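Local coordinates for protein tyrosine phosphatase-like protein (Leishmania major, PDB 3S4O) that dephosphorylates phosphotyrosine in proteins as a PRL-type tyrosine phosphatase and may act as a virulence factor supporting survival inside host macrophages, at residues A[18-26]-A[90-101]. Numbering follows the deposited sequence.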
loop_
_atom_site.group_PDB
_atom_site.type_symbol
_atom_site.label_atom_id
_atom_site.label_comp_id
_atom_site.label_asym_id
_atom_site.label_seq_id
_atom_site.Cartn_x
_atom_site.Cartn_y
_atom_site.Cartn_z
ATOM N N PRO A 18 10.879 16.522 -4.848
ATOM C CA PRO A 18 10.689 15.190 -5.449
ATOM C C PRO A 18 11.915 14.296 -5.281
ATOM O O PRO A 18 11.888 13.104 -5.613
ATOM C CB PRO A 18 10.450 15.516 -6.920
ATOM C CG PRO A 18 11.283 16.720 -7.156
ATOM C CD PRO A 18 11.259 17.518 -5.868
ATOM N N SER A 19 12.978 14.900 -4.763
ATOM C CA SER A 19 14.162 14.180 -4.297
ATOM C C SER A 19 13.821 13.217 -3.156
ATOM O O SER A 19 14.416 12.145 -3.013
ATOM C CB SER A 19 15.208 15.171 -3.803
ATOM O OG SER A 19 16.394 14.510 -3.424
ATOM N N ARG A 20 12.850 13.628 -2.350
ATOM C CA ARG A 20 12.584 13.013 -1.052
ATOM C C ARG A 20 11.397 12.070 -1.112
ATOM O O ARG A 20 10.304 12.459 -1.533
ATOM C CB ARG A 20 12.355 14.113 0.000
ATOM C CG ARG A 20 12.551 13.721 1.471
ATOM C CD ARG A 20 11.322 14.080 2.379
ATOM N NE ARG A 20 11.324 13.368 3.665
ATOM C CZ ARG A 20 11.996 13.758 4.751
ATOM N NH1 ARG A 20 12.752 14.859 4.735
ATOM N NH2 ARG A 20 11.919 13.040 5.869
ATOM N N VAL A 21 11.633 10.824 -0.702
ATOM C CA VAL A 21 10.582 9.820 -0.594
ATOM C C VAL A 21 9.826 9.948 0.726
ATOM O O VAL A 21 10.444 9.954 1.803
ATOM C CB VAL A 21 11.148 8.393 -0.678
ATOM C CG1 VAL A 21 10.015 7.366 -0.533
ATOM C CG2 VAL A 21 11.925 8.199 -1.985
ATOM N N LEU A 22 8.496 10.025 0.622
ATOM C CA LEU A 22 7.598 10.048 1.781
ATOM C C LEU A 22 7.327 8.641 2.308
ATOM O O LEU A 22 7.441 8.391 3.511
ATOM C CB LEU A 22 6.250 10.674 1.419
ATOM C CG LEU A 22 5.946 12.163 1.625
ATOM C CD1 LEU A 22 7.185 13.000 1.819
ATOM C CD2 LEU A 22 5.101 12.664 0.469
ATOM N N PHE A 23 6.924 7.749 1.399
ATOM C CA PHE A 23 6.664 6.333 1.699
ATOM C C PHE A 23 7.172 5.430 0.580
ATOM O O PHE A 23 7.112 5.792 -0.599
ATOM C CB PHE A 23 5.161 6.023 1.815
ATOM C CG PHE A 23 4.370 7.046 2.550
ATOM C CD1 PHE A 23 4.339 7.034 3.934
ATOM C CD2 PHE A 23 3.605 7.996 1.860
ATOM C CE1 PHE A 23 3.589 7.967 4.628
ATOM C CE2 PHE A 23 2.851 8.939 2.547
ATOM C CZ PHE A 23 2.853 8.923 3.936
ATOM N N HIS A 24 7.633 4.242 0.952
ATOM C CA HIS A 24 7.924 3.192 -0.011
ATOM C C HIS A 24 6.735 2.237 0.026
ATOM O O HIS A 24 6.459 1.646 1.061
ATOM C CB HIS A 24 9.188 2.399 0.350
ATOM C CG HIS A 24 10.466 3.186 0.311
ATOM N ND1 HIS A 24 11.054 3.614 -0.861
ATOM C CD2 HIS A 24 11.311 3.552 1.305
ATOM C CE1 HIS A 24 12.195 4.229 -0.583
ATOM N NE2 HIS A 24 12.372 4.209 0.725
ATOM N N PHE A 25 6.037 2.077 -1.095
ATOM C CA PHE A 25 4.958 1.087 -1.166
ATOM C C PHE A 25 5.380 -0.189 -1.869
ATOM O O PHE A 25 5.991 -0.157 -2.942
ATOM C CB PHE A 25 3.717 1.661 -1.838
ATOM C CG PHE A 25 3.099 2.783 -1.066
ATOM C CD1 PHE A 25 2.508 2.541 0.162
ATOM C CD2 PHE A 25 3.141 4.083 -1.552
ATOM C CE1 PHE A 25 1.954 3.565 0.898
ATOM C CE2 PHE A 25 2.583 5.120 -0.825
ATOM C CZ PHE A 25 1.994 4.865 0.406
ATOM N N LEU A 26 5.057 -1.310 -1.231
ATOM C CA LEU A 26 5.269 -2.623 -1.799
ATOM C C LEU A 26 3.930 -3.254 -2.101
ATOM O O LEU A 26 3.160 -3.518 -1.181
ATOM C CB LEU A 26 6.000 -3.525 -0.814
ATOM C CG LEU A 26 7.513 -3.597 -0.847
ATOM C CD1 LEU A 26 7.951 -4.534 0.285
ATOM C CD2 LEU A 26 8.020 -4.116 -2.208
ATOM N N TRP A 90 -6.887 4.269 5.781
ATOM C CA TRP A 90 -5.654 4.328 4.993
ATOM C C TRP A 90 -5.014 5.681 5.132
ATOM O O TRP A 90 -3.827 5.776 5.443
ATOM C CB TRP A 90 -5.980 4.032 3.523
ATOM C CG TRP A 90 -4.863 4.010 2.489
ATOM C CD1 TRP A 90 -4.875 4.650 1.285
ATOM C CD2 TRP A 90 -3.650 3.234 2.505
ATOM N NE1 TRP A 90 -3.733 4.365 0.579
ATOM C CE2 TRP A 90 -2.964 3.499 1.310
ATOM C CE3 TRP A 90 -3.074 2.358 3.420
ATOM C CZ2 TRP A 90 -1.737 2.912 1.003
ATOM C CZ3 TRP A 90 -1.838 1.788 3.116
ATOM C CH2 TRP A 90 -1.194 2.062 1.918
ATOM N N LEU A 91 -5.806 6.731 4.941
ATOM C CA LEU A 91 -5.296 8.088 5.083
ATOM C C LEU A 91 -4.866 8.365 6.526
ATOM O O LEU A 91 -3.872 9.062 6.760
ATOM C CB LEU A 91 -6.332 9.132 4.638
ATOM C CG LEU A 91 -6.817 9.142 3.183
ATOM C CD1 LEU A 91 -8.026 10.109 3.050
ATOM C CD2 LEU A 91 -5.723 9.524 2.224
ATOM N N LYS A 92 -5.603 7.811 7.488
ATOM C CA LYS A 92 -5.257 7.993 8.906
ATOM C C LYS A 92 -3.869 7.413 9.197
ATOM O O LYS A 92 -3.041 8.053 9.845
ATOM C CB LYS A 92 -6.290 7.343 9.841
ATOM C CG LYS A 92 -5.929 7.447 11.341
ATOM C CD LYS A 92 -6.047 8.876 11.861
ATOM C CE LYS A 92 -5.814 8.971 13.356
ATOM N NZ LYS A 92 -6.474 10.169 13.965
ATOM N N LEU A 93 -3.643 6.196 8.707
ATOM C CA LEU A 93 -2.355 5.509 8.843
ATOM C C LEU A 93 -1.217 6.303 8.180
ATOM O O LEU A 93 -0.145 6.456 8.738
ATOM C CB LEU A 93 -2.433 4.108 8.219
ATOM C CG LEU A 93 -1.137 3.303 8.060
ATOM C CD1 LEU A 93 -0.537 2.919 9.410
ATOM C CD2 LEU A 93 -1.374 2.067 7.223
ATOM N N LEU A 94 -1.467 6.801 6.980
ATOM C CA LEU A 94 -0.441 7.527 6.232
ATOM C C LEU A 94 -0.147 8.902 6.832
ATOM O O LEU A 94 1.002 9.328 6.876
ATOM C CB LEU A 94 -0.848 7.640 4.748
ATOM C CG LEU A 94 -0.929 6.289 4.005
ATOM C CD1 LEU A 94 -1.139 6.469 2.496
ATOM C CD2 LEU A 94 0.285 5.409 4.256
ATOM N N ASP A 95 -1.187 9.587 7.298
ATOM C CA ASP A 95 -1.042 10.843 8.028
ATOM C C ASP A 95 -0.165 10.629 9.265
ATOM O O ASP A 95 0.675 11.456 9.588
ATOM C CB ASP A 95 -2.401 11.396 8.492
ATOM C CG ASP A 95 -3.245 11.979 7.345
ATOM O OD1 ASP A 95 -2.740 12.094 6.200
ATOM O OD2 ASP A 95 -4.440 12.295 7.590
ATOM N N THR A 96 -0.381 9.516 9.958
ATOM C CA THR A 96 0.313 9.248 11.218
ATOM C C THR A 96 1.774 8.958 10.950
ATOM O O THR A 96 2.655 9.426 11.666
ATOM C CB THR A 96 -0.328 8.049 11.965
ATOM O OG1 THR A 96 -1.709 8.342 12.241
ATOM C CG2 THR A 96 0.401 7.756 13.265
ATOM N N GLU A 97 2.022 8.202 9.893
ATOM C CA GLU A 97 3.388 7.883 9.487
ATOM C C GLU A 97 4.118 9.146 9.021
ATOM O O GLU A 97 5.321 9.315 9.246
ATOM C CB GLU A 97 3.389 6.821 8.382
ATOM C CG GLU A 97 3.228 5.378 8.889
ATOM C CD GLU A 97 4.279 4.991 9.928
ATOM O OE1 GLU A 97 5.486 5.172 9.654
ATOM O OE2 GLU A 97 3.902 4.530 11.034
ATOM N N LEU A 98 3.369 10.046 8.395
ATOM C CA LEU A 98 3.921 11.318 7.925
ATOM C C LEU A 98 4.320 12.206 9.092
ATOM O O LEU A 98 5.371 12.835 9.071
ATOM C CB LEU A 98 2.903 12.044 7.047
ATOM C CG LEU A 98 3.427 13.226 6.242
ATOM C CD1 LEU A 98 4.595 12.818 5.358
ATOM C CD2 LEU A 98 2.270 13.789 5.388
ATOM N N ALA A 99 3.470 12.248 10.115
ATOM C CA ALA A 99 3.768 13.010 11.334
ATOM C C ALA A 99 4.930 12.384 12.102
ATOM O O ALA A 99 5.702 13.095 12.735
ATOM C CB ALA A 99 2.524 13.113 12.228
ATOM N N ARG A 100 5.047 11.058 12.048
ATOM C CA ARG A 100 6.140 10.349 12.730
ATOM C C ARG A 100 7.500 10.827 12.210
ATOM O O ARG A 100 8.431 11.038 12.990
ATOM C CB ARG A 100 6.021 8.829 12.559
ATOM C CG ARG A 100 6.934 8.031 13.486
ATOM C CD ARG A 100 6.618 6.533 13.493
ATOM N NE ARG A 100 6.911 5.883 12.215
ATOM C CZ ARG A 100 7.912 5.035 11.970
ATOM N NH1 ARG A 100 8.772 4.685 12.910
ATOM N NH2 ARG A 100 8.044 4.516 10.746
ATOM N N GLN A 101 7.581 11.011 10.897
ATOM C CA GLN A 101 8.814 11.425 10.221
ATOM C C GLN A 101 9.152 12.870 10.513
ATOM O O GLN A 101 10.312 13.206 10.741
ATOM C CB GLN A 101 8.691 11.268 8.698
ATOM C CG GLN A 101 8.830 9.849 8.176
ATOM C CD GLN A 101 8.570 9.763 6.680
ATOM O OE1 GLN A 101 9.371 10.233 5.870
ATOM N NE2 GLN A 101 7.436 9.182 6.306
#
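Phe23 and Phe25 project from strand 23-26 against Trp90, Leu94 and Glu97 of helix 90-101, a helix-on-sheet layer of the alpha/beta protein tyrosine phosphatase fold. The segment axes come within 11.3 Å and run roughly antiparallel, so Leu22, Phe23 and Phe25 meet progressively earlier parts of the helix (Leu98 and Gln101, then Leu94 and Glu97, then Trp90 and Leu94). Phe23 has CG anti to the carbonyl carbon (chi1 -42°), which carries the far rim of its ring to the helix: CZ lies 3.5 Å from Leu94 O, and Glu97 CB sits at the ring edge, 3.9 Å from CE1. Leu94 CD2 covers one face of this ring, offset toward the rim, while Leu94 CD1 packs 4.1 Å from Phe25 CZ; Leu94 thus wedges between the two rings, its CD2 reaching both and its CD1 reaching Phe25. Leu94 CD1 also lies over one face of the Trp90 ring, offset toward its rim. Phe25 and Trp90 meet obliquely, their planes 44° apart, with CE1 of Phe25 3.6 Å from CH2 of Trp90. Trp90 NE1 is bound to Leu126 O, and Ala130 of helix 122-133 touches both Phe25 and Leu94, joining this layer to the next helix. Leu22 and Phe23 form a classic beta bulge opposite Cys12. At this bulge Gln101, extended beyond CG, donates NE2 to Leu22 O at 2.9 Å, in the carbonyl plane, with an N-H...O angle of 153°.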